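Local structure of putative lipoprotein YerB (Bacillus subtilis, 2PSB) at residues Ile56-Ile70 and Arg83-Phe96. The protein is a putative membrane-bound lipoprotein of unknown function that interacts with the helicase PcrA. Residues are numbered along the deposited sequence; the frame is centred on the assembly and turned at random.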
ATOM      1  N   ILE A  56       0.364   0.880   1.073  1.00 22.93           N
ATOM      2  CA  ILE A  56       0.962   2.206   0.992  1.00 22.86           C
ATOM      3  C   ILE A  56      -0.014   3.216   0.405  1.00 24.17           C
ATOM      4  O   ILE A  56      -0.569   3.017  -0.668  1.00 24.15           O
ATOM      5  CB  ILE A  56       2.266   2.186   0.160  1.00 22.36           C
ATOM      6  CG1 ILE A  56       3.230   1.151   0.756  1.00 22.05           C
ATOM      7  CG2 ILE A  56       2.944   3.570   0.191  1.00 19.48           C
ATOM      8  CD1 ILE A  56       3.530  -0.019  -0.135  1.00 19.78           C
ATOM      9  N   GLU A  57      -0.234   4.298   1.142  1.00 25.70           N
ATOM     10  CA  GLU A  57      -1.139   5.348   0.713  1.00 27.52           C
ATOM     11  C   GLU A  57      -0.330   6.571   0.321  1.00 29.18           C
ATOM     12  O   GLU A  57       0.626   6.936   1.001  1.00 29.82           O
ATOM     13  CB  GLU A  57      -2.120   5.687   1.851  1.00 29.44           C
ATOM     14  CG  GLU A  57      -3.089   6.835   1.564  1.00 30.94           C
ATOM     15  CD  GLU A  57      -4.078   7.064   2.705  1.00 32.98           C
ATOM     16  OE1 GLU A  57      -5.099   7.739   2.465  1.00 32.92           O
ATOM     17  OE2 GLU A  57      -3.837   6.577   3.840  1.00 32.51           O
ATOM     18  N   ALA A  58      -0.713   7.194  -0.785  1.00 29.62           N
ATOM     19  CA  ALA A  58      -0.021   8.386  -1.260  1.00 31.56           C
ATOM     20  C   ALA A  58      -0.954   9.175  -2.159  1.00 33.39           C
ATOM     21  O   ALA A  58      -1.936   8.631  -2.685  1.00 32.48           O
ATOM     22  CB  ALA A  58       1.267   8.009  -2.029  1.00 31.58           C
ATOM     23  N   LEU A  59      -0.660  10.464  -2.319  1.00 35.91           N
ATOM     24  CA  LEU A  59      -1.485  11.324  -3.162  1.00 37.44           C
ATOM     25  C   LEU A  59      -1.367  10.868  -4.594  1.00 38.94           C
ATOM     26  O   LEU A  59      -0.284  10.533  -5.056  1.00 38.23           O
ATOM     27  CB  LEU A  59      -1.046  12.795  -3.067  1.00 36.16           C
ATOM     28  CG  LEU A  59      -1.428  13.562  -1.792  1.00 37.23           C
ATOM     29  CD1 LEU A  59      -0.759  14.917  -1.782  1.00 35.24           C
ATOM     30  CD2 LEU A  59      -2.931  13.714  -1.724  1.00 35.28           C
ATOM     31  N   ALA A  60      -2.494  10.852  -5.292  1.00 43.16           N
ATOM     32  CA  ALA A  60      -2.529  10.455  -6.691  1.00 47.96           C
ATOM     33  C   ALA A  60      -3.260  11.534  -7.497  1.00 51.21           C
ATOM     34  O   ALA A  60      -2.637  12.453  -8.035  1.00 53.83           O
ATOM     35  CB  ALA A  60      -3.235   9.110  -6.834  1.00 46.12           C
ATOM     36  N   GLU A  61      -4.583  11.422  -7.552  1.00 53.57           N
ATOM     37  CA  GLU A  61      -5.432  12.360  -8.289  1.00 55.28           C
ATOM     38  C   GLU A  61      -5.841  13.560  -7.418  1.00 54.77           C
ATOM     39  O   GLU A  61      -6.625  13.420  -6.482  1.00 56.44           O
ATOM     40  CB  GLU A  61      -6.686  11.618  -8.773  1.00 56.31           C
ATOM     41  CG  GLU A  61      -7.526  12.323  -9.836  1.00 60.11           C
ATOM     42  CD  GLU A  61      -6.929  12.236 -11.236  1.00 61.59           C
ATOM     43  OE1 GLU A  61      -7.686  12.448 -12.208  1.00 61.58           O
ATOM     44  OE2 GLU A  61      -5.715  11.969 -11.370  1.00 63.43           O
ATOM     45  N   GLY A  62      -5.305  14.735  -7.724  1.00 53.82           N
ATOM     46  CA  GLY A  62      -5.649  15.921  -6.957  1.00 52.51           C
ATOM     47  C   GLY A  62      -5.391  15.763  -5.474  1.00 51.22           C
ATOM     48  O   GLY A  62      -4.259  15.515  -5.059  1.00 51.88           O
ATOM     49  N   GLN A  63      -6.431  15.908  -4.664  1.00 49.84           N
ATOM     50  CA  GLN A  63      -6.263  15.760  -3.226  1.00 47.29           C
ATOM     51  C   GLN A  63      -6.732  14.384  -2.773  1.00 45.42           C
ATOM     52  O   GLN A  63      -6.978  14.163  -1.589  1.00 46.31           O
ATOM     53  CB  GLN A  63      -7.037  16.849  -2.471  1.00 48.53           C
ATOM     54  CG  GLN A  63      -6.368  17.268  -1.168  1.00 48.94           C
ATOM     55  CD  GLN A  63      -5.005  17.915  -1.391  1.00 50.20           C
ATOM     56  OE1 GLN A  63      -4.126  17.842  -0.536  1.00 50.68           O
ATOM     57  NE2 GLN A  63      -4.830  18.557  -2.543  1.00 49.63           N
ATOM     58  N   ILE A  64      -6.862  13.462  -3.720  1.00 42.22           N
ATOM     59  CA  ILE A  64      -7.296  12.110  -3.402  1.00 39.33           C
ATOM     60  C   ILE A  64      -6.078  11.193  -3.342  1.00 37.50           C
ATOM     61  O   ILE A  64      -5.165  11.298  -4.169  1.00 35.91           O
ATOM     62  CB  ILE A  64      -8.292  11.579  -4.462  1.00 41.38           C
ATOM     63  CG1 ILE A  64      -9.604  12.373  -4.385  1.00 41.93           C
ATOM     64  CG2 ILE A  64      -8.562  10.080  -4.250  1.00 36.91           C
ATOM     65  CD1 ILE A  64     -10.464  12.068  -3.159  1.00 42.16           C
ATOM     66  N   THR A  65      -6.065  10.306  -2.349  1.00 34.79           N
ATOM     67  CA  THR A  65      -4.965   9.369  -2.184  1.00 33.20           C
ATOM     68  C   THR A  65      -5.322   8.027  -2.800  1.00 33.96           C
ATOM     69  O   THR A  65      -6.486   7.740  -3.075  1.00 33.15           O
ATOM     70  CB  THR A  65      -4.630   9.122  -0.712  1.00 30.73           C
ATOM     71  OG1 THR A  65      -5.789   8.631  -0.047  1.00 25.64           O
ATOM     72  CG2 THR A  65      -4.153  10.388  -0.044  1.00 32.44           C
ATOM     73  N   ARG A  66      -4.305   7.202  -2.994  1.00 32.41           N
ATOM     74  CA  ARG A  66      -4.492   5.892  -3.590  1.00 31.39           C
ATOM     75  C   ARG A  66      -3.570   4.914  -2.888  1.00 28.79           C
ATOM     76  O   ARG A  66      -2.512   5.298  -2.393  1.00 26.79           O
ATOM     77  CB  ARG A  66      -4.175   5.960  -5.089  1.00 29.65           C
ATOM     78  CG  ARG A  66      -4.367   4.658  -5.833  1.00 27.49           C
ATOM     79  CD  ARG A  66      -5.109   4.910  -7.127  1.00 28.53           C
ATOM     80  NE  ARG A  66      -4.437   5.918  -7.930  1.00 28.84           N
ATOM     81  CZ  ARG A  66      -5.056   6.726  -8.788  1.00 31.27           C
ATOM     82  NH1 ARG A  66      -4.356   7.613  -9.485  1.00 31.49           N
ATOM     83  NH2 ARG A  66      -6.370   6.668  -8.936  1.00 33.57           N
ATOM     84  N   PHE A  67      -3.968   3.649  -2.874  1.00 28.48           N
ATOM     85  CA  PHE A  67      -3.213   2.592  -2.209  1.00 28.11           C
ATOM     86  C   PHE A  67      -2.459   1.648  -3.139  1.00 26.34           C
ATOM     87  O   PHE A  67      -2.815   1.467  -4.312  1.00 27.77           O
ATOM     88  CB  PHE A  67      -4.157   1.691  -1.405  1.00 30.83           C
ATOM     89  CG  PHE A  67      -5.040   2.413  -0.423  1.00 30.42           C
ATOM     90  CD1 PHE A  67      -6.253   1.846  -0.035  1.00 30.01           C
ATOM     91  CD2 PHE A  67      -4.672   3.636   0.114  1.00 31.65           C
ATOM     92  CE1 PHE A  67      -7.093   2.489   0.873  1.00 31.11           C
ATOM     93  CE2 PHE A  67      -5.501   4.293   1.020  1.00 33.26           C
ATOM     94  CZ  PHE A  67      -6.717   3.718   1.401  1.00 33.59           C
ATOM     95  N   LEU A  68      -1.419   1.041  -2.581  1.00 24.72           N
ATOM     96  CA  LEU A  68      -0.658  -0.007  -3.246  1.00 21.24           C
ATOM     97  C   LEU A  68      -0.739  -1.055  -2.141  1.00 21.29           C
ATOM     98  O   LEU A  68      -0.169  -0.869  -1.070  1.00 20.59           O
ATOM     99  CB  LEU A  68       0.807   0.358  -3.495  1.00 19.23           C
ATOM    100  CG  LEU A  68       1.558  -0.796  -4.190  1.00 16.38           C
ATOM    101  CD1 LEU A  68       1.004  -1.008  -5.622  1.00 15.59           C
ATOM    102  CD2 LEU A  68       3.039  -0.508  -4.235  1.00 13.36           C
ATOM    103  N   ALA A  69      -1.510  -2.109  -2.380  1.00 18.85           N
ATOM    104  CA  ALA A  69      -1.669  -3.184  -1.410  1.00 21.42           C
ATOM    105  C   ALA A  69      -0.806  -4.355  -1.851  1.00 21.64           C
ATOM    106  O   ALA A  69      -1.033  -4.958  -2.906  1.00 22.26           O
ATOM    107  CB  ALA A  69      -3.131  -3.606  -1.308  1.00 18.54           C
ATOM    108  N   ILE A  70       0.191  -4.668  -1.028  1.00 20.33           N
ATOM    109  CA  ILE A  70       1.120  -5.739  -1.330  1.00 19.27           C
ATOM    110  C   ILE A  70       0.770  -7.000  -0.559  1.00 20.18           C
ATOM    111  O   ILE A  70       0.808  -7.024   0.676  1.00 20.01           O
ATOM    112  CB  ILE A  70       2.565  -5.286  -1.002  1.00 20.27           C
ATOM    113  CG1 ILE A  70       2.859  -3.982  -1.756  1.00 19.78           C
ATOM    114  CG2 ILE A  70       3.572  -6.387  -1.340  1.00 16.49           C
ATOM    115  CD1 ILE A  70       4.289  -3.515  -1.627  1.00 19.10           C
ATOM    116  N   ARG A  83      -7.246   0.767  -9.710  1.00 30.49           N
ATOM    117  CA  ARG A  83      -7.092   2.103 -10.261  1.00 30.93           C
ATOM    118  C   ARG A  83      -5.797   2.289 -11.040  1.00 31.20           C
ATOM    119  O   ARG A  83      -4.974   1.381 -11.146  1.00 29.96           O
ATOM    120  CB  ARG A  83      -7.150   3.144  -9.135  1.00 33.67           C
ATOM    121  CG  ARG A  83      -8.395   4.014  -9.131  1.00 38.33           C
ATOM    122  CD  ARG A  83      -8.450   4.880 -10.369  1.00 44.04           C
ATOM    123  NE  ARG A  83      -9.587   5.794 -10.372  1.00 48.83           N
ATOM    124  CZ  ARG A  83      -9.763   6.745 -11.283  1.00 51.36           C
ATOM    125  NH1 ARG A  83      -8.874   6.898 -12.254  1.00 52.45           N
ATOM    126  NH2 ARG A  83     -10.818   7.547 -11.224  1.00 53.01           N
ATOM    127  N   SER A  84      -5.634   3.496 -11.571  1.00 30.88           N
ATOM    128  CA  SER A  84      -4.471   3.878 -12.370  1.00 31.97           C
ATOM    129  C   SER A  84      -3.130   3.791 -11.666  1.00 32.55           C
ATOM    130  O   SER A  84      -3.027   4.033 -10.471  1.00 34.95           O
ATOM    131  CB  SER A  84      -4.654   5.299 -12.894  1.00 29.98           C
ATOM    132  OG  SER A  84      -5.711   5.340 -13.824  1.00 35.41           O
ATOM    133  N   ALA A  85      -2.093   3.471 -12.434  1.00 34.20           N
ATOM    134  CA  ALA A  85      -0.746   3.352 -11.900  1.00 33.76           C
ATOM    135  C   ALA A  85       0.007   4.676 -11.989  1.00 35.74           C
ATOM    136  O   ALA A  85      -0.225   5.474 -12.898  1.00 34.61           O
ATOM    137  CB  ALA A  85       0.016   2.274 -12.660  1.00 34.12           C
ATOM    138  N   ARG A  86       0.905   4.895 -11.031  1.00 37.13           N
ATOM    139  CA  ARG A  86       1.726   6.098 -10.973  1.00 37.54           C
ATOM    140  C   ARG A  86       3.163   5.643 -10.830  1.00 38.90           C
ATOM    141  O   ARG A  86       3.409   4.550 -10.331  1.00 40.79           O
ATOM    142  CB  ARG A  86       1.311   6.971  -9.780  1.00 37.59           C
ATOM    143  CG  ARG A  86      -0.043   7.638  -9.955  1.00 38.42           C
ATOM    144  CD  ARG A  86      -0.007   8.618 -11.118  1.00 41.74           C
ATOM    145  NE  ARG A  86      -1.206   8.527 -11.949  1.00 46.47           N
ATOM    146  CZ  ARG A  86      -2.405   8.966 -11.584  1.00 47.07           C
ATOM    147  NH1 ARG A  86      -2.575   9.535 -10.398  1.00 48.29           N
ATOM    148  NH2 ARG A  86      -3.435   8.825 -12.403  1.00 47.35           N
ATOM    149  N   GLU A  87       4.107   6.464 -11.279  1.00 36.80           N
ATOM    150  CA  GLU A  87       5.513   6.113 -11.191  1.00 36.46           C
ATOM    151  C   GLU A  87       5.919   5.646  -9.805  1.00 35.22           C
ATOM    152  O   GLU A  87       6.455   4.547  -9.662  1.00 35.11           O
ATOM    153  CB  GLU A  87       6.403   7.288 -11.607  1.00 38.82           C
ATOM    154  CG  GLU A  87       6.504   7.478 -13.106  1.00 43.72           C
ATOM    155  CD  GLU A  87       5.740   8.684 -13.602  1.00 47.76           C
ATOM    156  OE1 GLU A  87       4.556   8.846 -13.226  1.00 48.17           O
ATOM    157  OE2 GLU A  87       6.326   9.464 -14.386  1.00 50.12           O
ATOM    158  N   TYR A  88       5.666   6.470  -8.790  1.00 32.20           N
ATOM    159  CA  TYR A  88       6.030   6.100  -7.432  1.00 30.08           C
ATOM    160  C   TYR A  88       5.473   4.740  -7.007  1.00 30.21           C
ATOM    161  O   TYR A  88       6.081   4.059  -6.189  1.00 30.84           O
ATOM    162  CB  TYR A  88       5.635   7.188  -6.414  1.00 28.52           C
ATOM    163  CG  TYR A  88       4.355   7.935  -6.700  1.00 28.18           C
ATOM    164  CD1 TYR A  88       4.350   9.059  -7.536  1.00 29.58           C
ATOM    165  CD2 TYR A  88       3.159   7.552  -6.107  1.00 27.19           C
ATOM    166  CE1 TYR A  88       3.186   9.782  -7.762  1.00 28.36           C
ATOM    167  CE2 TYR A  88       1.985   8.269  -6.331  1.00 27.83           C
ATOM    168  CZ  TYR A  88       2.009   9.387  -7.157  1.00 29.55           C
ATOM    169  OH  TYR A  88       0.864  10.126  -7.370  1.00 26.98           O
ATOM    170  N   PHE A  89       4.332   4.337  -7.556  1.00 28.38           N
ATOM    171  CA  PHE A  89       3.779   3.029  -7.208  1.00 29.18           C
ATOM    172  C   PHE A  89       4.564   1.898  -7.886  1.00 28.86           C
ATOM    173  O   PHE A  89       4.768   0.829  -7.309  1.00 31.09           O
ATOM    174  CB  PHE A  89       2.290   2.948  -7.583  1.00 29.36           C
ATOM    175  CG  PHE A  89       1.393   3.698  -6.639  1.00 28.44           C
ATOM    176  CD1 PHE A  89       1.454   3.457  -5.268  1.00 28.05           C
ATOM    177  CD2 PHE A  89       0.485   4.646  -7.113  1.00 29.30           C
ATOM    178  CE1 PHE A  89       0.628   4.147  -4.376  1.00 28.88           C
ATOM    179  CE2 PHE A  89      -0.344   5.342  -6.239  1.00 28.15           C
ATOM    180  CZ  PHE A  89      -0.273   5.089  -4.862  1.00 29.55           C
ATOM    181  N   VAL A  90       5.009   2.131  -9.113  1.00 27.34           N
ATOM    182  CA  VAL A  90       5.789   1.120  -9.818  1.00 27.93           C
ATOM    183  C   VAL A  90       7.061   0.895  -9.014  1.00 28.15           C
ATOM    184  O   VAL A  90       7.466  -0.238  -8.763  1.00 28.93           O
ATOM    185  CB  VAL A  90       6.173   1.584 -11.241  1.00 26.77           C
ATOM    186  CG1 VAL A  90       7.101   0.564 -11.883  1.00 25.74           C
ATOM    187  CG2 VAL A  90       4.928   1.767 -12.084  1.00 26.35           C
ATOM    188  N   THR A  91       7.667   1.995  -8.589  1.00 28.25           N
ATOM    189  CA  THR A  91       8.899   1.966  -7.808  1.00 28.14           C
ATOM    190  C   THR A  91       8.713   1.224  -6.476  1.00 28.67           C
ATOM    191  O   THR A  91       9.577   0.459  -6.052  1.00 29.03           O
ATOM    192  CB  THR A  91       9.377   3.408  -7.521  1.00 29.28           C
ATOM    193  OG1 THR A  91       9.526   4.110  -8.762  1.00 30.92           O
ATOM    194  CG2 THR A  91      10.700   3.407  -6.780  1.00 26.49           C
ATOM    195  N   LEU A  92       7.581   1.466  -5.826  1.00 27.01           N
ATOM    196  CA  LEU A  92       7.280   0.837  -4.549  1.00 27.58           C
ATOM    197  C   LEU A  92       7.037  -0.657  -4.736  1.00 25.45           C
ATOM    198  O   LEU A  92       7.518  -1.472  -3.956  1.00 24.35           O
ATOM    199  CB  LEU A  92       6.051   1.505  -3.920  1.00 27.44           C
ATOM    200  CG  LEU A  92       6.241   2.974  -3.519  1.00 27.29           C
ATOM    201  CD1 LEU A  92       4.898   3.594  -3.152  1.00 25.66           C
ATOM    202  CD2 LEU A  92       7.216   3.053  -2.363  1.00 26.14           C
ATOM    203  N   SER A  93       6.291  -1.001  -5.775  1.00 25.57           N
ATOM    204  CA  SER A  93       6.001  -2.396  -6.072  1.00 26.59           C
ATOM    205  C   SER A  93       7.302  -3.160  -6.271  1.00 26.67           C
ATOM    206  O   SER A  93       7.464  -4.269  -5.761  1.00 25.14           O
ATOM    207  CB  SER A  93       5.160  -2.502  -7.344  1.00 24.42           C
ATOM    208  OG  SER A  93       4.862  -3.852  -7.632  1.00 25.36           O
ATOM    209  N   ASN A  94       8.228  -2.543  -7.003  1.00 29.14           N
ATOM    210  CA  ASN A  94       9.521  -3.143  -7.314  1.00 29.17           C
ATOM    211  C   ASN A  94      10.382  -3.451  -6.103  1.00 29.89           C
ATOM    212  O   ASN A  94      11.287  -4.276  -6.176  1.00 32.03           O
ATOM    213  CB  ASN A  94      10.288  -2.237  -8.285  1.00 31.54           C
ATOM    214  CG  ASN A  94       9.862  -2.436  -9.726  1.00 32.60           C
ATOM    215  OD1 ASN A  94      10.188  -1.630 -10.594  1.00 36.17           O
ATOM    216  ND2 ASN A  94       9.141  -3.515  -9.986  1.00 31.59           N
ATOM    217  N   GLY A  95      10.113  -2.791  -4.985  1.00 28.88           N
ATOM    218  CA  GLY A  95      10.897  -3.062  -3.798  1.00 26.79           C
ATOM    219  C   GLY A  95      10.820  -4.537  -3.461  1.00 26.83           C
ATOM    220  O   GLY A  95      11.648  -5.052  -2.714  1.00 27.56           O
ATOM    221  N   PHE A  96       9.824  -5.217  -4.027  1.00 28.43           N
ATOM    222  CA  PHE A  96       9.617  -6.637  -3.805  1.00 29.75           C
ATOM    223  C   PHE A  96       9.499  -7.415  -5.118  1.00 31.38           C
ATOM    224  O   PHE A  96       9.123  -8.582  -5.109  1.00 30.05           O
ATOM    225  CB  PHE A  96       8.353  -6.846  -2.964  1.00 31.64           C
ATOM    226  CG  PHE A  96       8.289  -5.968  -1.747  1.00 33.11           C
ATOM    227  CD1 PHE A  96       7.863  -4.648  -1.847  1.00 32.88           C
ATOM    228  CD2 PHE A  96       8.709  -6.443  -0.508  1.00 31.73           C
ATOM    229  CE1 PHE A  96       7.860  -3.807  -0.721  1.00 32.99           C
ATOM    230  CE2 PHE A  96       8.708  -5.610   0.617  1.00 32.41           C
ATOM    231  CZ  PHE A  96       8.286  -4.297   0.507  1.00 31.40           C
TER
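Helix 87-94 lies along one face of a beta hairpin, strands 56-59 and 65-70, in the N-terminal DUF3048 region. It is nearly parallel to strand 65-70 (19°), at a closest axis approach of 9.7 Å. Phe89 fills the middle. The rim of its ring meets the strand backbone, with Phe89 CZ 3.3 Å from Arg66 O. Leu68 CB lies 3.6 Å from Phe89 CD1. Leu68 CG stands anti to the backbone N (chi1 180°), and Leu68 CD2 reaches on to Leu92 CB at 3.6 Å. Ile56 CG2 meets Leu92 CD1, and Ile70 CD1 touches Phe96 CE1. At the turn end, Tyr88 OH gives a weak hydrogen bond to Leu59 O (2.6 Å), next to the classic beta bulge of Ala60 and Glu61 facing Ile64. Three arginines gather here. Arg66, bent at chi2 and chi3, crosses Arg83 at about a right angle, with Arg66 CD 3.4 Å from Arg83 CB. Ser84 O lies over one face of the Arg66 guanidinium without a hydrogen bond. Arg86 NH1 is modelled at the edge of that group; this is no hydrogen bond, and its closeness is doubtful. Glu61 OE2 is 4.0 Å from Arg86 NH2, so at most a long-range attraction. Strand 33-37 pairs with strand 65-71 and touches Leu68 and Ser93 through Ala34. Strand 99-102 meets Val90 and Ser93 through Phe100, and strand 247-250 meets Tyr88.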